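Local coordinates for protein hydrazine synthase subunit beta (Candidatus Kuenenia stuttgartiensis, PDB 5C2V) that forms part of the complex that condenses nitric oxide with ammonium into hydrazine, where it may modulate passage of hydroxylamine between the two active sites, at residues B[17-22]-B[26-31]; B[37-42]-B[82-87]; B[333-338]-B[344-349]. All blocks are in the same frame, centred on the assembly; numbering follows the deposited sequence.

Interaction 1: B[17-22]-B[26-31]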
loop_
_atom_site.group_PDB
_atom_site.type_symbol
_atom_site.label_atom_id
_atom_site.label_comp_id
_atom_site.label_asym_id
_atom_site.label_seq_id
_atom_site.Cartn_x
_atom_site.Cartn_y
_atom_site.Cartn_z
ATOM N N HIS B 17 -35.814 34.147 -25.579
ATOM C CA HIS B 17 -36.630 33.413 -24.611
ATOM C C HIS B 17 -37.584 32.459 -25.317
ATOM O O HIS B 17 -37.896 32.646 -26.493
ATOM C CB HIS B 17 -37.406 34.397 -23.723
ATOM C CG HIS B 17 -38.082 33.764 -22.544
ATOM N ND1 HIS B 17 -39.341 33.206 -22.614
ATOM C CD2 HIS B 17 -37.674 33.608 -21.262
ATOM C CE1 HIS B 17 -39.678 32.731 -21.428
ATOM N NE2 HIS B 17 -38.684 32.962 -20.589
ATOM N N ILE B 18 -38.061 31.448 -24.600
ATOM C CA ILE B 18 -39.040 30.534 -25.169
ATOM C C ILE B 18 -39.933 29.932 -24.083
ATOM O O ILE B 18 -39.505 29.736 -22.945
ATOM C CB ILE B 18 -38.344 29.410 -25.983
ATOM C CG1 ILE B 18 -39.351 28.670 -26.867
ATOM C CG2 ILE B 18 -37.589 28.454 -25.065
ATOM C CD1 ILE B 18 -38.719 27.656 -27.796
ATOM N N THR B 19 -41.184 29.661 -24.441
ATOM C CA THR B 19 -42.119 28.999 -23.543
ATOM C C THR B 19 -43.102 28.177 -24.363
ATOM O O THR B 19 -43.036 28.165 -25.593
ATOM C CB THR B 19 -42.886 30.004 -22.661
ATOM O OG1 THR B 19 -43.728 29.295 -21.744
ATOM C CG2 THR B 19 -43.740 30.927 -23.518
ATOM N N MET B 20 -44.018 27.495 -23.686
ATOM C CA MET B 20 -44.945 26.608 -24.374
ATOM C C MET B 20 -46.321 26.635 -23.723
ATOM O O MET B 20 -46.441 26.793 -22.508
ATOM C CB MET B 20 -44.392 25.182 -24.390
ATOM C CG MET B 20 -44.960 24.295 -25.481
ATOM S SD MET B 20 -44.204 22.659 -25.457
ATOM C CE MET B 20 -44.469 22.135 -27.147
ATOM N N SER B 21 -47.357 26.490 -24.543
ATOM C CA SER B 21 -48.724 26.437 -24.044
ATOM C C SER B 21 -48.903 25.216 -23.149
ATOM O O SER B 21 -48.293 24.175 -23.390
ATOM C CB SER B 21 -49.721 26.405 -25.205
ATOM O OG SER B 21 -49.470 25.306 -26.065
ATOM N N PRO B 22 -49.735 25.343 -22.103
ATOM C CA PRO B 22 -49.986 24.247 -21.158
ATOM C C PRO B 22 -50.573 23.005 -21.826
ATOM O O PRO B 22 -50.513 21.918 -21.252
ATOM C CB PRO B 22 -50.985 24.858 -20.166
ATOM C CG PRO B 22 -51.562 26.041 -20.870
ATOM C CD PRO B 22 -50.466 26.566 -21.733
ATOM N N THR B 26 -48.184 24.759 -28.799
ATOM C CA THR B 26 -47.623 25.996 -29.345
ATOM C C THR B 26 -46.417 26.533 -28.570
ATOM O O THR B 26 -46.412 26.558 -27.339
ATOM C CB THR B 26 -48.699 27.101 -29.410
ATOM O OG1 THR B 26 -49.876 26.587 -30.047
ATOM C CG2 THR B 26 -48.193 28.304 -30.195
ATOM N N LEU B 27 -45.402 26.967 -29.311
ATOM C CA LEU B 27 -44.220 27.604 -28.745
ATOM C C LEU B 27 -44.215 29.100 -29.043
ATOM O O LEU B 27 -44.515 29.523 -30.164
ATOM C CB LEU B 27 -42.948 26.958 -29.296
ATOM C CG LEU B 27 -42.668 25.516 -28.871
ATOM C CD1 LEU B 27 -41.693 24.856 -29.829
ATOM C CD2 LEU B 27 -42.126 25.488 -27.453
ATOM N N PHE B 28 -43.869 29.893 -28.035
ATOM C CA PHE B 28 -43.814 31.342 -28.180
ATOM C C PHE B 28 -42.401 31.848 -27.932
ATOM O O PHE B 28 -41.890 31.775 -26.814
ATOM C CB PHE B 28 -44.793 32.020 -27.220
ATOM C CG PHE B 28 -46.173 31.430 -27.247
ATOM C CD1 PHE B 28 -46.519 30.400 -26.388
ATOM C CD2 PHE B 28 -47.123 31.903 -28.134
ATOM C CE1 PHE B 28 -47.788 29.855 -26.415
ATOM C CE2 PHE B 28 -48.394 31.363 -28.164
ATOM C CZ PHE B 28 -48.728 30.339 -27.303
ATOM N N ILE B 29 -41.775 32.367 -28.981
ATOM C CA ILE B 29 -40.399 32.830 -28.884
ATOM C C ILE B 29 -40.325 34.350 -28.844
ATOM O O ILE B 29 -40.813 35.019 -29.745
ATOM C CB ILE B 29 -39.548 32.325 -30.063
ATOM C CG1 ILE B 29 -39.427 30.799 -30.041
ATOM C CG2 ILE B 29 -38.187 32.958 -30.025
ATOM C CD1 ILE B 29 -40.465 30.087 -30.877
ATOM N N SER B 30 -39.702 34.897 -27.807
ATOM C CA SER B 30 -39.529 36.339 -27.746
ATOM C C SER B 30 -38.281 36.719 -28.527
ATOM O O SER B 30 -37.181 36.298 -28.187
ATOM C CB SER B 30 -39.422 36.819 -26.298
ATOM O OG SER B 30 -40.596 36.507 -25.570
ATOM N N ASN B 31 -38.456 37.511 -29.579
ATOM C CA ASN B 31 -37.327 37.945 -30.387
ATOM C C ASN B 31 -36.836 39.303 -29.915
ATOM O O ASN B 31 -37.524 40.312 -30.070
ATOM C CB ASN B 31 -37.710 37.997 -31.868
ATOM C CG ASN B 31 -38.214 36.664 -32.387
ATOM O OD1 ASN B 31 -37.732 35.605 -31.985
ATOM N ND2 ASN B 31 -39.192 36.710 -33.285
#

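Interaction 2: B[37-42]-B[82-87]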
loop_
_atom_site.group_PDB
_atom_site.type_symbol
_atom_site.label_atom_id
_atom_site.label_comp_id
_atom_site.label_asym_id
_atom_site.label_seq_id
_atom_site.Cartn_x
_atom_site.Cartn_y
_atom_site.Cartn_z
ATOM N N VAL B 37 -42.848 38.472 -31.375
ATOM C CA VAL B 37 -42.907 37.117 -30.835
ATOM C C VAL B 37 -43.294 36.117 -31.919
ATOM O O VAL B 37 -44.316 36.276 -32.584
ATOM C CB VAL B 37 -43.907 37.012 -29.665
ATOM C CG1 VAL B 37 -44.072 35.562 -29.233
ATOM C CG2 VAL B 37 -43.455 37.873 -28.494
ATOM N N THR B 38 -42.472 35.087 -32.091
ATOM C CA THR B 38 -42.711 34.067 -33.104
ATOM C C THR B 38 -43.555 32.918 -32.558
ATOM O O THR B 38 -43.266 32.372 -31.491
ATOM C CB THR B 38 -41.385 33.501 -33.649
ATOM O OG1 THR B 38 -40.575 34.572 -34.149
ATOM C CG2 THR B 38 -41.644 32.501 -34.766
ATOM N N PHE B 39 -44.603 32.563 -33.298
ATOM C CA PHE B 39 -45.454 31.431 -32.944
ATOM C C PHE B 39 -45.030 30.194 -33.727
ATOM O O PHE B 39 -44.855 30.255 -34.944
ATOM C CB PHE B 39 -46.930 31.736 -33.223
ATOM C CG PHE B 39 -47.552 32.725 -32.271
ATOM C CD1 PHE B 39 -46.786 33.401 -31.333
ATOM C CD2 PHE B 39 -48.915 32.971 -32.314
ATOM C CE1 PHE B 39 -47.368 34.308 -30.466
ATOM C CE2 PHE B 39 -49.501 33.873 -31.448
ATOM C CZ PHE B 39 -48.728 34.542 -30.522
ATOM N N VAL B 40 -44.862 29.072 -33.033
ATOM C CA VAL B 40 -44.490 27.824 -33.695
ATOM C C VAL B 40 -45.424 26.684 -33.298
ATOM O O VAL B 40 -45.703 26.488 -32.120
ATOM C CB VAL B 40 -43.034 27.422 -33.369
ATOM C CG1 VAL B 40 -42.678 26.104 -34.041
ATOM C CG2 VAL B 40 -42.067 28.515 -33.802
ATOM N N ASP B 41 -45.913 25.935 -34.281
ATOM C CA ASP B 41 -46.729 24.762 -33.990
ATOM C C ASP B 41 -45.828 23.603 -33.574
ATOM O O ASP B 41 -44.880 23.264 -34.277
ATOM C CB ASP B 41 -47.584 24.373 -35.198
ATOM C CG ASP B 41 -48.557 23.254 -34.886
ATOM O OD1 ASP B 41 -49.603 23.532 -34.262
ATOM O OD2 ASP B 41 -48.280 22.096 -35.265
ATOM N N ALA B 42 -46.129 23.005 -32.426
ATOM C CA ALA B 42 -45.281 21.964 -31.850
ATOM C C ALA B 42 -45.214 20.708 -32.714
ATOM O O ALA B 42 -44.160 20.082 -32.831
ATOM C CB ALA B 42 -45.773 21.609 -30.457
ATOM N N VAL B 82 -51.118 39.747 -25.572
ATOM C CA VAL B 82 -51.336 39.245 -26.923
ATOM C C VAL B 82 -52.472 38.232 -26.986
ATOM O O VAL B 82 -52.528 37.297 -26.187
ATOM C CB VAL B 82 -50.053 38.592 -27.483
ATOM C CG1 VAL B 82 -50.315 37.964 -28.846
ATOM C CG2 VAL B 82 -48.929 39.614 -27.564
ATOM N N ASP B 83 -53.378 38.423 -27.940
ATOM C CA ASP B 83 -54.408 37.433 -28.212
ATOM C C ASP B 83 -53.781 36.328 -29.055
ATOM O O ASP B 83 -53.290 36.582 -30.155
ATOM C CB ASP B 83 -55.598 38.069 -28.933
ATOM C CG ASP B 83 -56.842 37.203 -28.888
ATOM O OD1 ASP B 83 -56.884 36.179 -29.603
ATOM O OD2 ASP B 83 -57.782 37.551 -28.143
ATOM N N ILE B 84 -53.800 35.104 -28.538
ATOM C CA ILE B 84 -53.084 34.001 -29.168
ATOM C C ILE B 84 -53.782 33.532 -30.441
ATOM O O ILE B 84 -53.133 33.225 -31.442
ATOM C CB ILE B 84 -52.920 32.816 -28.192
ATOM C CG1 ILE B 84 -52.065 33.242 -26.996
ATOM C CG2 ILE B 84 -52.291 31.619 -28.889
ATOM C CD1 ILE B 84 -51.733 32.119 -26.042
ATOM N N GLN B 85 -55.110 33.496 -30.404
ATOM C CA GLN B 85 -55.889 33.050 -31.551
ATOM C C GLN B 85 -55.966 34.127 -32.634
ATOM O O GLN B 85 -55.917 33.822 -33.825
ATOM C CB GLN B 85 -57.292 32.641 -31.103
ATOM C CG GLN B 85 -57.292 31.719 -29.895
ATOM C CD GLN B 85 -58.538 31.864 -29.044
ATOM O OE1 GLN B 85 -59.339 32.778 -29.246
ATOM N NE2 GLN B 85 -58.706 30.964 -28.082
ATOM N N ARG B 86 -56.080 35.384 -32.215
ATOM C CA ARG B 86 -56.143 36.500 -33.155
ATOM C C ARG B 86 -54.765 36.901 -33.673
ATOM O O ARG B 86 -54.658 37.590 -34.690
ATOM C CB ARG B 86 -56.812 37.713 -32.505
ATOM C CG ARG B 86 -58.308 37.578 -32.297
ATOM C CD ARG B 86 -58.871 38.845 -31.679
ATOM N NE ARG B 86 -58.496 40.030 -32.446
ATOM C CZ ARG B 86 -58.644 41.279 -32.015
ATOM N NH1 ARG B 86 -59.158 41.511 -30.815
ATOM N NH2 ARG B 86 -58.274 42.295 -32.782
ATOM N N LYS B 87 -53.723 36.471 -32.965
ATOM C CA LYS B 87 -52.339 36.813 -33.299
ATOM C C LYS B 87 -52.136 38.329 -33.333
ATOM O O LYS B 87 -51.541 38.863 -34.268
ATOM C CB LYS B 87 -51.937 36.193 -34.641
ATOM C CG LYS B 87 -52.254 34.709 -34.765
ATOM C CD LYS B 87 -52.056 34.221 -36.193
ATOM C CE LYS B 87 -52.483 32.771 -36.350
ATOM N NZ LYS B 87 -51.679 31.854 -35.498
#

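Interaction 3: B[333-338]-B[344-349]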
loop_
_atom_site.group_PDB
_atom_site.type_symbol
_atom_site.label_atom_id
_atom_site.label_comp_id
_atom_site.label_asym_id
_atom_site.label_seq_id
_atom_site.Cartn_x
_atom_site.Cartn_y
_atom_site.Cartn_z
ATOM N N PHE B 333 -39.812 16.163 -24.631
ATOM C CA PHE B 333 -39.100 17.052 -25.545
ATOM C C PHE B 333 -38.669 18.358 -24.880
ATOM O O PHE B 333 -39.429 18.968 -24.127
ATOM C CB PHE B 333 -39.960 17.358 -26.773
ATOM C CG PHE B 333 -40.200 16.167 -27.657
ATOM C CD1 PHE B 333 -39.216 15.726 -28.524
ATOM C CD2 PHE B 333 -41.409 15.493 -27.624
ATOM C CE1 PHE B 333 -39.430 14.631 -29.339
ATOM C CE2 PHE B 333 -41.629 14.397 -28.439
ATOM C CZ PHE B 333 -40.637 13.967 -29.297
ATOM N N CYS B 334 -37.442 18.777 -25.170
ATOM C CA CYS B 334 -36.892 20.016 -24.633
ATOM C C CYS B 334 -36.470 20.954 -25.758
ATOM O O CYS B 334 -35.713 20.568 -26.646
ATOM C CB CYS B 334 -35.698 19.723 -23.721
ATOM S SG CYS B 334 -34.933 21.196 -23.002
ATOM N N TYR B 335 -36.955 22.188 -25.715
ATOM C CA TYR B 335 -36.640 23.166 -26.749
ATOM C C TYR B 335 -35.697 24.239 -26.219
ATOM O O TYR B 335 -35.891 24.757 -25.116
ATOM C CB TYR B 335 -37.920 23.804 -27.287
ATOM C CG TYR B 335 -38.933 22.797 -27.780
ATOM C CD1 TYR B 335 -38.888 22.317 -29.082
ATOM C CD2 TYR B 335 -39.931 22.319 -26.939
ATOM C CE1 TYR B 335 -39.810 21.393 -29.535
ATOM C CE2 TYR B 335 -40.857 21.395 -27.383
ATOM C CZ TYR B 335 -40.792 20.935 -28.681
ATOM O OH TYR B 335 -41.713 20.015 -29.128
ATOM N N ALA B 336 -34.678 24.564 -27.011
ATOM C CA ALA B 336 -33.690 25.566 -26.617
ATOM C C ALA B 336 -33.601 26.704 -27.632
ATOM O O ALA B 336 -33.359 26.473 -28.817
ATOM C CB ALA B 336 -32.329 24.915 -26.432
ATOM N N ALA B 337 -33.787 27.933 -27.157
ATOM C CA ALA B 337 -33.779 29.109 -28.023
ATOM C C ALA B 337 -32.372 29.677 -28.207
ATOM O O ALA B 337 -31.721 30.081 -27.246
ATOM C CB ALA B 337 -34.709 30.178 -27.466
ATOM N N ASN B 338 -31.927 29.717 -29.458
ATOM C CA ASN B 338 -30.592 30.176 -29.822
ATOM C C ASN B 338 -30.615 31.533 -30.526
ATOM O O ASN B 338 -31.128 31.663 -31.652
ATOM C CB ASN B 338 -29.906 29.140 -30.709
ATOM C CG ASN B 338 -30.046 27.732 -30.169
ATOM O OD1 ASN B 338 -29.985 27.511 -28.959
ATOM N ND2 ASN B 338 -30.252 26.772 -31.062
ATOM N N VAL B 344 -34.238 27.299 -33.014
ATOM C CA VAL B 344 -34.593 26.523 -31.831
ATOM C C VAL B 344 -34.166 25.070 -31.984
ATOM O O VAL B 344 -34.502 24.414 -32.970
ATOM C CB VAL B 344 -36.109 26.577 -31.544
ATOM C CG1 VAL B 344 -36.469 25.641 -30.397
ATOM C CG2 VAL B 344 -36.543 28.002 -31.226
ATOM N N THR B 345 -33.420 24.572 -31.003
ATOM C CA THR B 345 -32.984 23.184 -31.007
ATOM C C THR B 345 -34.000 22.299 -30.291
ATOM O O THR B 345 -34.406 22.585 -29.159
ATOM C CB THR B 345 -31.604 23.020 -30.344
ATOM O OG1 THR B 345 -30.626 23.759 -31.087
ATOM C CG2 THR B 345 -31.199 21.555 -30.301
ATOM N N VAL B 346 -34.407 21.229 -30.969
ATOM C CA VAL B 346 -35.362 20.275 -30.422
ATOM C C VAL B 346 -34.645 19.022 -29.930
ATOM O O VAL B 346 -33.940 18.357 -30.690
ATOM C CB VAL B 346 -36.423 19.880 -31.465
ATOM C CG1 VAL B 346 -37.466 18.967 -30.842
ATOM C CG2 VAL B 346 -37.078 21.122 -32.049
ATOM N N ILE B 347 -34.832 18.706 -28.654
ATOM C CA ILE B 347 -34.131 17.597 -28.020
ATOM C C ILE B 347 -35.093 16.531 -27.510
ATOM O O ILE B 347 -36.068 16.837 -26.826
ATOM C CB ILE B 347 -33.269 18.086 -26.836
ATOM C CG1 ILE B 347 -32.500 19.353 -27.213
ATOM C CG2 ILE B 347 -32.325 16.988 -26.368
ATOM C CD1 ILE B 347 -31.726 19.961 -26.062
ATOM N N ARG B 348 -34.814 15.275 -27.848
ATOM C CA ARG B 348 -35.564 14.155 -27.294
ATOM C C ARG B 348 -34.939 13.759 -25.963
ATOM O O ARG B 348 -33.770 13.385 -25.908
ATOM C CB ARG B 348 -35.569 12.970 -28.263
ATOM C CG ARG B 348 -36.297 11.735 -27.749
ATOM C CD ARG B 348 -37.792 11.976 -27.631
ATOM N NE ARG B 348 -38.523 10.745 -27.351
ATOM C CZ ARG B 348 -38.887 10.349 -26.135
ATOM N NH1 ARG B 348 -38.591 11.092 -25.078
ATOM N NH2 ARG B 348 -39.551 9.212 -25.977
ATOM N N THR B 349 -35.717 13.847 -24.890
ATOM C CA THR B 349 -35.188 13.618 -23.551
ATOM C C THR B 349 -35.102 12.134 -23.210
ATOM O O THR B 349 -35.443 11.276 -24.026
ATOM C CB THR B 349 -36.043 14.325 -22.484
ATOM O OG1 THR B 349 -37.348 13.736 -22.446
ATOM C CG2 THR B 349 -36.167 15.808 -22.804
#

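Interaction 1: B[17-22]-B[26-31]
Thr19 and Phe28 face each other across two antiparallel strands as a hydrogen-bonded pair. Phe28 N gives a bond to Thr19 O at 3.1 Å, close to straight at 165°. The return bond, Thr19 N to Phe28 O, is longer and more bent. Two residues on, Ser21 N reaches Thr26 O at 3.0 Å. Ser21 also uses its side chain: OG accepts from Thr26 N at 3.1 Å. A chi1 of 57° brings the hydroxyl back over its own main chain, within range of that N-H. Ser21 and Thr26 are thus joined twice at the turn end.

Ile18, Met20, Leu27 and Ile29 point to one face of the sheet. Leu27 CD2 is the central atom here. It lies 3.7 Å from Met20 CG and 4.1 Å from Ile18 CD1. Ile18 and Ile29 run side by side, their CG1 atoms 3.8 Å apart. On the other face, Thr19 CG2 rests against Phe28 CB at 4.0 Å. The Phe28 ring reaches back toward the turn, and Ser21 N lies at its edge.

A second layer packs round these groups. Tyr335 of strand 333-338 covers Ile18, Met20 and Leu27. Phe39 meets Phe28 edge to face, and Val62 packs on the same ring from strand 57-62. Strand 36-41 bonds to the far side of strand 26-31 through Leu27 and Ile29. Strands 15-20 and 26-31 form a beta hairpin, the first two strands of a four-stranded antiparallel blade in a beta-propeller.

Interaction 2: B[37-42]-B[82-87]
Phe39 projects from strand 36-41 of one beta-propeller blade onto Val82 and Ile84, at the end of strand 78-83 in the next blade. The contact is small, burying 167 Å² in all. No hydrogen bond crosses it, and the two backbones stay well apart.

Apolar packing carries most of it. The Phe39 ring presents its rim rather than a face. At its far end CZ meets Val82 CG1 at 4.1 Å, the two side chains coming from opposite directions. With chi1 at 175°, CG1 stands anti to the backbone N and is the methyl that meets the ring. The neighbouring ring atom CE2 lies 4.4 Å from Ile84 CG2, a looser touch. Leu69 and Val51 also pack on both Phe39 and Val82, so the ring end sits among aliphatic side chains from both blades.

Polar groups come close to the same ring edge. Ile84 O is 3.7 Å from Phe39 CE2, near the ring plane. The Lys87 ammonium also lies close to that plane, with NZ 4.4 Å from Phe39 CD2. That position is at the edge, so it is not a cation-pi contact over the face.

The turn that follows Asp83 has hydrogen bonds of its own. Residues 84-86 have helical backbone angles but not the regular bonds of a helix. The turn carries Ile84 and Lys87 to the ring. A weak backbone bond from Lys87 N to Asp83 O spans it. An Asx motif also helps to hold it: Arg86 N donates to Asp83 OD1 at 2.8 Å, with an angle of 157° at the hydrogen, on the anti side of the carboxylate.

Interaction 3: B[333-338]-B[344-349]
Val344 lies across from Ala337 in a non-hydrogen-bonded antiparallel pair, and its CG1 packs on Tyr335 CB at 3.9 Å. Chi1 of 174° sends CG1 that way. Thr345 pairs with Ala336 through two backbone bonds: Ala336 N to Thr345 O and Thr345 N to Ala336 O are both 2.9 Å. Its hydroxyl oxygen also accepts a bond from Asn338: Asn338 ND2 to Thr345 OG1 is 3.0 Å, and OG1 lies in the amide plane. The same ND2 is bonded to Asn343 OD1, so this amide bridges two residues of strand 343-348.

Val346 shares the Tyr335 and Phe333 face. Both its methyls meet the CD1 and CE1 atoms of the tyrosine ring, Val346 CG1 3.6 Å from Tyr335 CE1, and the two side chains point the same way. Ile347 is on the opposite face with Cys334. Their main chains exchange two bonds, and Cys334 N to Ile347 O is 2.9 Å and nearly straight at 167°.

Arg348 bends at chi2, 68°, and its aliphatic part crosses Phe333 at a slant. Arg348 CD comes within 3.6 Å of Phe333 CE1. The guanidinium is farther off, at most a weak cation-pi partner, and its NH1 is bonded to Val351 O. Thr349 ends the segment with CG2 4.0 Å from Cys334 CB, while OG1 bonds to Gly331 O.

On its far side strand 343-348 pairs antiparallel with a strand of the gamma subunit, which continues the sheet across the interface. Within the chain, the pair is the beta hairpin that ends the three-stranded last blade of the propeller.

From the N terminus, interaction 1 comes first and closes a short loop, in the hairpin of strands 15-20 and 26-31. The next strand, 36-41, joins the same sheet and opens interaction 2. That contact spans 39 residues and ties the first blade to the second. Interaction 3 closes another short hairpin close to the C terminus. The three follow in series, and none nests or crosses. Asn31 ND2 lies 2.7 Å from Thr38 OG1, a probable hydrogen bond between interactions 1 and 2. Interaction 3 packs on interaction 1, bringing the last blade against the first and closing the propeller ring. Interactions 2 and 3 do not touch.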